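Local coordinates for glutamate receptor 1 (Adineta vaga, PDB 4IO6), which binds amino acids such as glutamate and methionine between its two lobes, as the ligand-binding domain of a receptor that probably opens an ion channel, at residues E164-L169 / S177-G182; D80-D85 / G208-K213. All blocks are in the same frame, centred on the assembly; numbering follows the deposited sequence.

In the fold
Both contacts are buried, yet they lie on opposite sides of the chain's centre, with their own centres about 23 Å apart. Contact 1 sets helix 162-170 against strand 176-180 and is held almost wholly by packing of sulfur and methyl groups. Contact 2 brings strand 81-82 beside strand 200-211 and rests on two backbone hydrogen bonds, with isoleucines gathered on one face and a less enclosed end at Pro212. Strands 176-180 and 200-211 both pair with strand 103-112 in one antiparallel sheet. The two contacts converge on the bound methionine, whose amino nitrogen is held by Asp180 from contact 1 and Asp85 from contact 2.

Contact 1: residues E164-L169 / S177-G182; sequences EMYDSL and SFMDIG. With MET (methionine), chain C.
The methyl of Met165 packs against the middle of the Met179 chain, and this is where helix 162-170 packs closely on strand 176-180. The chain of Met165 is extended to its sulfur, with CG anti to the backbone N (chi1 -178°), and then bends at the last torsion to bring its methyl CE 3.6 Å from Met179 CG. Behind that methyl, Met165 SD lies 3.3 Å from Ser177 OG, a polar atom whose hydrogen bond goes to Gly134 O. Met179 also serves Tyr166: its sulfur stands at the ring edge, 82° off the ring normal and 5.4 Å from the ring centroid, the geometry of a Met-aromatic contact. Beyond the sulfur, Met179 CE approaches Tyr166 OH to 3.4 Å, the two side chains crossing at about a right angle.

Packing slackens toward Leu169, whose side chain comes no nearer than 4.8 Å to the strand segment, and Asp167 on the far side of the helix is exposed to solvent. One turn of that helix is pinned by Ser168, whose N and OG approach Glu164 O from above and below its carbonyl plane. Farther along the strand, beyond the helix contact, Asp180 OD2 accepts a 2.7 Å hydrogen bond from N of the bound methionine, while OD1 is hydrogen-bonded to Asn105 ND2, a second bond that would steady the carboxylate in the binding cleft. Strand 176-180 is itself hydrogen-bonded to strand 103-112; Leu159 of strand 157-159 touches Met165 and Ser177, Arg136 of strand 134-136 touches both methionines, and Val187 and Ala184 of helix 181-190 cover Tyr166 and Met179.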
ATOM      1  N   GLU A 164     -20.794  -9.053  17.820  1.00 23.15           N
ATOM      2  CA  GLU A 164     -20.647  -8.979  19.263  1.00 22.69           C
ATOM      3  C   GLU A 164     -20.108  -7.592  19.663  1.00 20.31           C
ATOM      4  O   GLU A 164     -20.509  -7.036  20.698  1.00 24.99           O
ATOM      5  CB  GLU A 164     -19.780 -10.120  19.842  1.00 25.94           C
ATOM      6  CG  GLU A 164     -19.824 -10.132  21.368  1.00 28.50           C
ATOM      7  CD  GLU A 164     -19.064 -11.261  22.075  1.00 36.40           C
ATOM      8  OE1 GLU A 164     -18.188 -11.904  21.468  1.00 27.21           O
ATOM      9  OE2 GLU A 164     -19.348 -11.483  23.287  1.00 37.19           O
ATOM     10  N   MET A 165     -19.219  -7.044  18.838  1.00 19.09           N
ATOM     11  CA  MET A 165     -18.707  -5.690  19.022  1.00 18.70           C
ATOM     12  C   MET A 165     -19.854  -4.662  19.031  1.00 19.59           C
ATOM     13  O   MET A 165     -19.982  -3.887  19.979  1.00 20.23           O
ATOM     14  CB  MET A 165     -17.674  -5.342  17.933  1.00 17.91           C
ATOM     15  CG  MET A 165     -17.057  -3.951  18.073  1.00 18.30           C
ATOM     16  SD  MET A 165     -15.831  -3.712  16.724  1.00 20.56           S
ATOM     17  CE  MET A 165     -16.879  -3.650  15.273  1.00 21.69           C
ATOM     18  N   TYR A 166     -20.699  -4.660  17.998  1.00 22.04           N
ATOM     19  CA  TYR A 166     -21.801  -3.697  17.934  1.00 20.91           C
ATOM     20  C   TYR A 166     -22.768  -3.894  19.099  1.00 22.26           C
ATOM     21  O   TYR A 166     -23.172  -2.929  19.730  1.00 23.05           O
ATOM     22  CB  TYR A 166     -22.566  -3.825  16.605  1.00 21.61           C
ATOM     23  CG  TYR A 166     -21.720  -3.709  15.377  1.00 21.64           C
ATOM     24  CD1 TYR A 166     -20.758  -2.717  15.240  1.00 19.67           C
ATOM     25  CD2 TYR A 166     -21.878  -4.605  14.336  1.00 24.51           C
ATOM     26  CE1 TYR A 166     -19.968  -2.648  14.119  1.00 20.45           C
ATOM     27  CE2 TYR A 166     -21.085  -4.542  13.218  1.00 20.31           C
ATOM     28  CZ  TYR A 166     -20.140  -3.558  13.113  1.00 18.61           C
ATOM     29  OH  TYR A 166     -19.356  -3.519  11.967  1.00 20.42           O
ATOM     30  N   ASP A 167     -23.163  -5.139  19.355  1.00 25.79           N
ATOM     31  CA  ASP A 167     -24.143  -5.442  20.384  1.00 24.36           C
ATOM     32  C   ASP A 167     -23.620  -4.965  21.741  1.00 24.48           C
ATOM     33  O   ASP A 167     -24.384  -4.465  22.596  1.00 28.58           O
ATOM     34  CB  ASP A 167     -24.428  -6.952  20.440  1.00 28.58           C
ATOM     35  CG  ASP A 167     -25.187  -7.467  19.233  1.00 35.36           C
ATOM     36  OD1 ASP A 167     -25.657  -6.655  18.402  1.00 35.42           O
ATOM     37  OD2 ASP A 167     -25.311  -8.707  19.108  1.00 36.96           O
ATOM     38  N   SER A 168     -22.311  -5.124  21.950  1.00 23.86           N
ATOM     39  CA  SER A 168     -21.708  -4.809  23.243  1.00 23.84           C
ATOM     40  C   SER A 168     -21.614  -3.306  23.470  1.00 27.93           C
ATOM     41  O   SER A 168     -21.827  -2.820  24.585  1.00 26.91           O
ATOM     42  CB  SER A 168     -20.326  -5.463  23.376  1.00 26.83           C
ATOM     43  OG  SER A 168     -20.446  -6.880  23.413  1.00 28.35           O
ATOM     44  N   LEU A 169     -21.279  -2.577  22.407  1.00 22.82           N
ATOM     45  CA  LEU A 169     -21.277  -1.124  22.443  1.00 23.12           C
ATOM     46  C   LEU A 169     -22.674  -0.605  22.684  1.00 24.66           C
ATOM     47  O   LEU A 169     -22.884   0.282  23.503  1.00 28.99           O
ATOM     48  CB  LEU A 169     -20.768  -0.548  21.111  1.00 22.07           C
ATOM     49  CG  LEU A 169     -19.278  -0.340  20.991  1.00 25.49           C
ATOM     50  CD1 LEU A 169     -18.968   0.019  19.528  1.00 23.63           C
ATOM     51  CD2 LEU A 169     -18.797   0.752  21.945  1.00 23.02           C
ATOM     52  N   SER A 177     -14.206   0.286  20.655  1.00 18.10           N
ATOM     53  CA  SER A 177     -13.463  -0.782  19.978  1.00 17.05           C
ATOM     54  C   SER A 177     -12.703  -0.187  18.789  1.00 16.33           C
ATOM     55  O   SER A 177     -12.633   1.036  18.624  1.00 16.70           O
ATOM     56  CB  SER A 177     -14.395  -1.920  19.535  1.00 16.85           C
ATOM     57  OG  SER A 177     -13.679  -3.086  19.209  1.00 17.76           O
ATOM     58  N   PHE A 178     -12.085  -1.052  17.998  1.00 16.11           N
ATOM     59  CA  PHE A 178     -11.313  -0.634  16.817  1.00 15.80           C
ATOM     60  C   PHE A 178     -11.913  -1.276  15.579  1.00 15.46           C
ATOM     61  O   PHE A 178     -12.353  -2.437  15.626  1.00 16.93           O
ATOM     62  CB  PHE A 178      -9.862  -1.114  16.882  1.00 17.66           C
ATOM     63  CG  PHE A 178      -9.072  -0.641  18.078  1.00 16.37           C
ATOM     64  CD1 PHE A 178      -9.356   0.544  18.718  1.00 18.11           C
ATOM     65  CD2 PHE A 178      -7.989  -1.406  18.524  1.00 19.89           C
ATOM     66  CE1 PHE A 178      -8.588   0.954  19.812  1.00 20.99           C
ATOM     67  CE2 PHE A 178      -7.210  -1.000  19.592  1.00 19.14           C
ATOM     68  CZ  PHE A 178      -7.498   0.168  20.232  1.00 18.50           C
ATOM     69  N   MET A 179     -11.903  -0.532  14.473  1.00 13.92           N
ATOM     70  CA  MET A 179     -12.284  -1.057  13.177  1.00 13.78           C
ATOM     71  C   MET A 179     -11.324  -0.552  12.110  1.00 12.88           C
ATOM     72  O   MET A 179     -10.748   0.517  12.237  1.00 14.93           O
ATOM     73  CB  MET A 179     -13.688  -0.600  12.760  1.00 16.22           C
ATOM     74  CG  MET A 179     -14.822  -1.285  13.509  1.00 15.94           C
ATOM     75  SD  MET A 179     -16.458  -0.917  12.825  1.00 18.03           S
ATOM     76  CE  MET A 179     -16.453  -1.881  11.310  1.00 15.68           C
ATOM     77  N   ASP A 180     -11.217  -1.302  11.003  1.00 12.79           N
ATOM     78  CA  ASP A 180     -10.585  -0.788   9.783  1.00 11.89           C
ATOM     79  C   ASP A 180     -11.413   0.381   9.227  1.00 13.94           C
ATOM     80  O   ASP A 180     -12.635   0.406   9.365  1.00 12.94           O
ATOM     81  CB  ASP A 180     -10.498  -1.877   8.714  1.00 12.30           C
ATOM     82  CG  ASP A 180      -9.574  -3.028   9.080  1.00 13.64           C
ATOM     83  OD1 ASP A 180      -8.527  -2.812   9.754  1.00 15.35           O
ATOM     84  OD2 ASP A 180      -9.904  -4.176   8.698  1.00 13.45           O
ATOM     85  N   ILE A 181     -10.751   1.340   8.603  1.00 15.09           N
ATOM     86  CA  ILE A 181     -11.410   2.578   8.193  1.00 13.95           C
ATOM     87  C   ILE A 181     -12.538   2.376   7.188  1.00 15.51           C
ATOM     88  O   ILE A 181     -13.587   3.000   7.314  1.00 17.23           O
ATOM     89  CB  ILE A 181     -10.344   3.585   7.693  1.00 17.39           C
ATOM     90  CG1 ILE A 181     -10.964   4.945   7.446  1.00 20.83           C
ATOM     91  CG2 ILE A 181      -9.568   3.054   6.495  1.00 17.47           C
ATOM     92  CD1 ILE A 181      -9.947   6.061   7.411  1.00 24.48           C
ATOM     93  N   GLY A 182     -12.347   1.499   6.215  1.00 14.85           N
ATOM     94  CA  GLY A 182     -13.338   1.341   5.160  1.00 16.54           C
ATOM     95  C   GLY A 182     -14.649   0.836   5.708  1.00 15.42           C
ATOM     96  O   GLY A 182     -15.716   1.422   5.464  1.00 17.07           O
TER
HETATM   97  N   MET C 301      -8.305  -6.398   8.789  1.00 11.20           N
HETATM   98  CA  MET C 301      -8.161  -6.915  10.167  1.00 11.75           C
HETATM   99  C   MET C 301      -7.360  -8.189  10.172  1.00 11.83           C
HETATM  100  O   MET C 301      -6.973  -8.724   9.092  1.00  9.96           O
HETATM  101  CB  MET C 301      -9.510  -7.152  10.856  1.00 15.40           C
HETATM  102  CG  MET C 301     -10.075  -5.890  11.451  1.00 16.79           C
HETATM  103  SD  MET C 301      -9.019  -5.415  12.891  1.00 18.49           S
HETATM  104  CE  MET C 301      -9.486  -3.690  13.087  1.00 23.04           C
HETATM  105  OXT MET C 301      -7.071  -8.755  11.233  1.00 12.25           O

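Contact 2: residues D80-D85 / G208-K213; sequences DIAIGD and GIVTPK. With MET (methionine), chain C.
Ile83 and Ile209 run alongside each other in one direction, next to a single antiparallel beta bridge between Ala82 and Val210. The segments run 171° apart in a lobe of the two-lobed periplasmic-binding-protein fold that ionotropic glutamate receptors use for their ligand. Ile209 is the hub of the apolar face. Its CG2, set anti to the backbone N (chi1 of CG1 -66°), meets Ile83 CG1 at 3.9 Å and, on the other flank, Ile81 CB at 4.0 Å. The pair with Ile81 crosses at a slant, whereas the ends of Ile83 and Ile209 keep company as far as a CD1 to CD1 distance of 4.0 Å. Leu221 and Ile225 of helix 218-230 close over Ile209, while Val41, Leu44 and Ile45 of helix 40-52 pack on Ile83. Were Ile209 cut back to an alanine, Ile81 and Ile83 would probably lose their shared neighbour and a gap would open beneath helix 218-230.

Ala82 and Val210 belong to the other face, where their CB atoms are 4.1 Å apart. Their backbones form a hydrogen-bonded pair with two reciprocal bonds, Val210 N to Ala82 O at 2.9 Å and Ala82 N to Val210 O at 3.0 Å. Val210 O is also approached by the CA-H of Ile81. Past the bridge, a water accepts from Gly84 N and gives a weak bond to Gly208 O, spanning the segments where 80-85 runs on to the ligand. There Asp85 uses its backbone, its carboxylate being engaged by Arg162, Tyr67 and Ser17: Asp85 O accepts from N of the bound methionine at 2.8 Å.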
ATOM      1  N   ASP A  80      -6.887 -22.435  -1.260  1.00 18.99           N
ATOM      2  CA  ASP A  80      -5.743 -22.108  -2.094  1.00 16.97           C
ATOM      3  C   ASP A  80      -5.338 -20.635  -1.952  1.00 17.87           C
ATOM      4  O   ASP A  80      -4.145 -20.314  -1.912  1.00 18.41           O
ATOM      5  CB  ASP A  80      -6.030 -22.456  -3.545  1.00 18.67           C
ATOM      6  CG  ASP A  80      -6.272 -23.949  -3.727  1.00 25.55           C
ATOM      7  OD1 ASP A  80      -5.484 -24.762  -3.183  1.00 28.25           O
ATOM      8  OD2 ASP A  80      -7.294 -24.310  -4.326  1.00 27.00           O
ATOM      9  N   ILE A  81      -6.330 -19.745  -1.913  1.00 13.84           N
ATOM     10  CA  ILE A  81      -6.113 -18.330  -1.621  1.00 12.89           C
ATOM     11  C   ILE A  81      -7.244 -17.864  -0.703  1.00 12.29           C
ATOM     12  O   ILE A  81      -8.263 -18.545  -0.554  1.00 14.29           O
ATOM     13  CB  ILE A  81      -6.027 -17.404  -2.865  1.00 12.72           C
ATOM     14  CG1 ILE A  81      -7.335 -17.383  -3.654  1.00 14.67           C
ATOM     15  CG2 ILE A  81      -4.853 -17.796  -3.761  1.00 14.51           C
ATOM     16  CD1 ILE A  81      -7.334 -16.391  -4.792  1.00 16.84           C
ATOM     17  N   ALA A  82      -7.037 -16.708  -0.074  1.00 11.80           N
ATOM     18  CA  ALA A  82      -8.112 -16.067   0.688  1.00 12.12           C
ATOM     19  C   ALA A  82      -8.154 -14.582   0.357  1.00 10.59           C
ATOM     20  O   ALA A  82      -7.142 -13.894   0.320  1.00 12.79           O
ATOM     21  CB  ALA A  82      -7.962 -16.297   2.204  1.00 13.34           C
ATOM     22  N   ILE A  83      -9.359 -14.092   0.097  1.00 13.01           N
ATOM     23  CA  ILE A  83      -9.552 -12.728  -0.337  1.00 12.78           C
ATOM     24  C   ILE A  83     -10.529 -12.050   0.598  1.00 14.10           C
ATOM     25  O   ILE A  83     -11.627 -12.561   0.845  1.00 13.70           O
ATOM     26  CB  ILE A  83     -10.119 -12.661  -1.769  1.00 11.84           C
ATOM     27  CG1 ILE A  83      -9.231 -13.460  -2.747  1.00 15.34           C
ATOM     28  CG2 ILE A  83     -10.258 -11.251  -2.215  1.00 14.53           C
ATOM     29  CD1 ILE A  83      -9.748 -13.423  -4.172  1.00 16.67           C
ATOM     30  N   GLY A  84     -10.126 -10.890   1.114  1.00 13.75           N
ATOM     31  CA  GLY A  84     -11.007 -10.078   1.922  1.00 14.00           C
ATOM     32  C   GLY A  84     -10.256  -8.871   2.460  1.00 12.63           C
ATOM     33  O   GLY A  84      -9.211  -8.441   1.932  1.00 13.55           O
ATOM     34  N   ASP A  85     -10.805  -8.334   3.538  1.00 11.93           N
ATOM     35  CA  ASP A  85     -10.242  -7.197   4.244  1.00 10.47           C
ATOM     36  C   ASP A  85      -9.232  -7.728   5.252  1.00 13.89           C
ATOM     37  O   ASP A  85      -9.399  -7.626   6.466  1.00 12.20           O
ATOM     38  CB  ASP A  85     -11.363  -6.353   4.865  1.00 12.60           C
ATOM     39  CG  ASP A  85     -12.363  -7.146   5.716  1.00 14.69           C
ATOM     40  OD1 ASP A  85     -12.504  -8.384   5.596  1.00 14.12           O
ATOM     41  OD2 ASP A  85     -13.121  -6.468   6.497  1.00 14.12           O
ATOM     42  N   GLY A 208      -4.097  -7.568   1.549  1.00 10.82           N
ATOM     43  CA  GLY A 208      -3.576  -8.377   0.453  1.00 12.79           C
ATOM     44  C   GLY A 208      -4.300  -9.690   0.386  1.00 12.25           C
ATOM     45  O   GLY A 208      -4.928 -10.128   1.349  1.00 12.22           O
ATOM     46  N   ILE A 209      -4.254 -10.333  -0.778  1.00 10.98           N
ATOM     47  CA  ILE A 209      -4.783 -11.668  -0.943  1.00  9.45           C
ATOM     48  C   ILE A 209      -3.780 -12.630  -0.364  1.00  9.42           C
ATOM     49  O   ILE A 209      -2.571 -12.532  -0.638  1.00 12.33           O
ATOM     50  CB  ILE A 209      -5.047 -11.953  -2.450  1.00  9.51           C
ATOM     51  CG1 ILE A 209      -6.163 -11.024  -2.940  1.00 12.50           C
ATOM     52  CG2 ILE A 209      -5.369 -13.422  -2.692  1.00 12.48           C
ATOM     53  CD1 ILE A 209      -6.465 -11.151  -4.461  1.00 13.94           C
ATOM     54  N   VAL A 210      -4.275 -13.520   0.486  1.00 11.62           N
ATOM     55  CA  VAL A 210      -3.417 -14.515   1.124  1.00 10.75           C
ATOM     56  C   VAL A 210      -3.165 -15.668   0.169  1.00 12.59           C
ATOM     57  O   VAL A 210      -4.114 -16.193  -0.442  1.00 11.40           O
ATOM     58  CB  VAL A 210      -4.057 -15.061   2.408  1.00 10.97           C
ATOM     59  CG1 VAL A 210      -3.109 -16.011   3.094  1.00 14.37           C
ATOM     60  CG2 VAL A 210      -4.457 -13.932   3.353  1.00 11.95           C
ATOM     61  N   THR A 211      -1.905 -16.078   0.044  1.00 12.31           N
ATOM     62  CA  THR A 211      -1.536 -17.220  -0.761  1.00 11.60           C
ATOM     63  C   THR A 211      -0.541 -18.096  -0.010  1.00 13.83           C
ATOM     64  O   THR A 211      -0.004 -17.675   1.015  1.00 13.42           O
ATOM     65  CB  THR A 211      -0.873 -16.792  -2.110  1.00 13.29           C
ATOM     66  OG1 THR A 211       0.489 -16.412  -1.893  1.00 17.24           O
ATOM     67  CG2 THR A 211      -1.582 -15.623  -2.746  1.00 14.01           C
ATOM     68  N   PRO A 212      -0.288 -19.318  -0.497  1.00 13.50           N
ATOM     69  CA  PRO A 212       0.767 -20.104   0.133  1.00 15.42           C
ATOM     70  C   PRO A 212       2.121 -19.431  -0.084  1.00 14.37           C
ATOM     71  O   PRO A 212       2.290 -18.695  -1.068  1.00 15.26           O
ATOM     72  CB  PRO A 212       0.715 -21.428  -0.629  1.00 20.69           C
ATOM     73  CG  PRO A 212      -0.691 -21.482  -1.197  1.00 19.17           C
ATOM     74  CD  PRO A 212      -1.020 -20.085  -1.525  1.00 15.01           C
ATOM     75  N   LYS A 213       3.065 -19.684   0.824  1.00 18.57           N
ATOM     76  CA  LYS A 213       4.437 -19.243   0.595  1.00 19.26           C
ATOM     77  C   LYS A 213       5.005 -19.948  -0.628  1.00 20.86           C
ATOM     78  O   LYS A 213       4.657 -21.087  -0.904  1.00 20.24           O
ATOM     79  CB  LYS A 213       5.298 -19.542   1.810  1.00 18.11           C
ATOM     80  CG  LYS A 213       4.950 -18.653   3.002  1.00 20.71           C
ATOM     81  CD  LYS A 213       5.937 -18.782   4.154  1.00 20.79           C
ATOM     82  CE  LYS A 213       5.908 -20.148   4.787  1.00 21.19           C
ATOM     83  NZ  LYS A 213       6.878 -20.275   5.939  1.00 25.38           N
TER
HETATM   84  N   MET C 301      -8.305  -6.398   8.789  1.00 11.20           N
HETATM   85  CA  MET C 301      -8.161  -6.915  10.167  1.00 11.75           C
HETATM   86  C   MET C 301      -7.360  -8.189  10.172  1.00 11.83           C
HETATM   87  O   MET C 301      -6.973  -8.724   9.092  1.00  9.96           O
HETATM   88  CB  MET C 301      -9.510  -7.152  10.856  1.00 15.40           C
HETATM   89  CG  MET C 301     -10.075  -5.890  11.451  1.00 16.79           C
HETATM   90  SD  MET C 301      -9.019  -5.415  12.891  1.00 18.49           S
HETATM   91  CE  MET C 301      -9.486  -3.690  13.087  1.00 23.04           C
HETATM   92  OXT MET C 301      -7.071  -8.755  11.233  1.00 12.25           O
HETATM   93  O   HOH W   1      -7.579  -9.912   0.327  1.00 16.94           O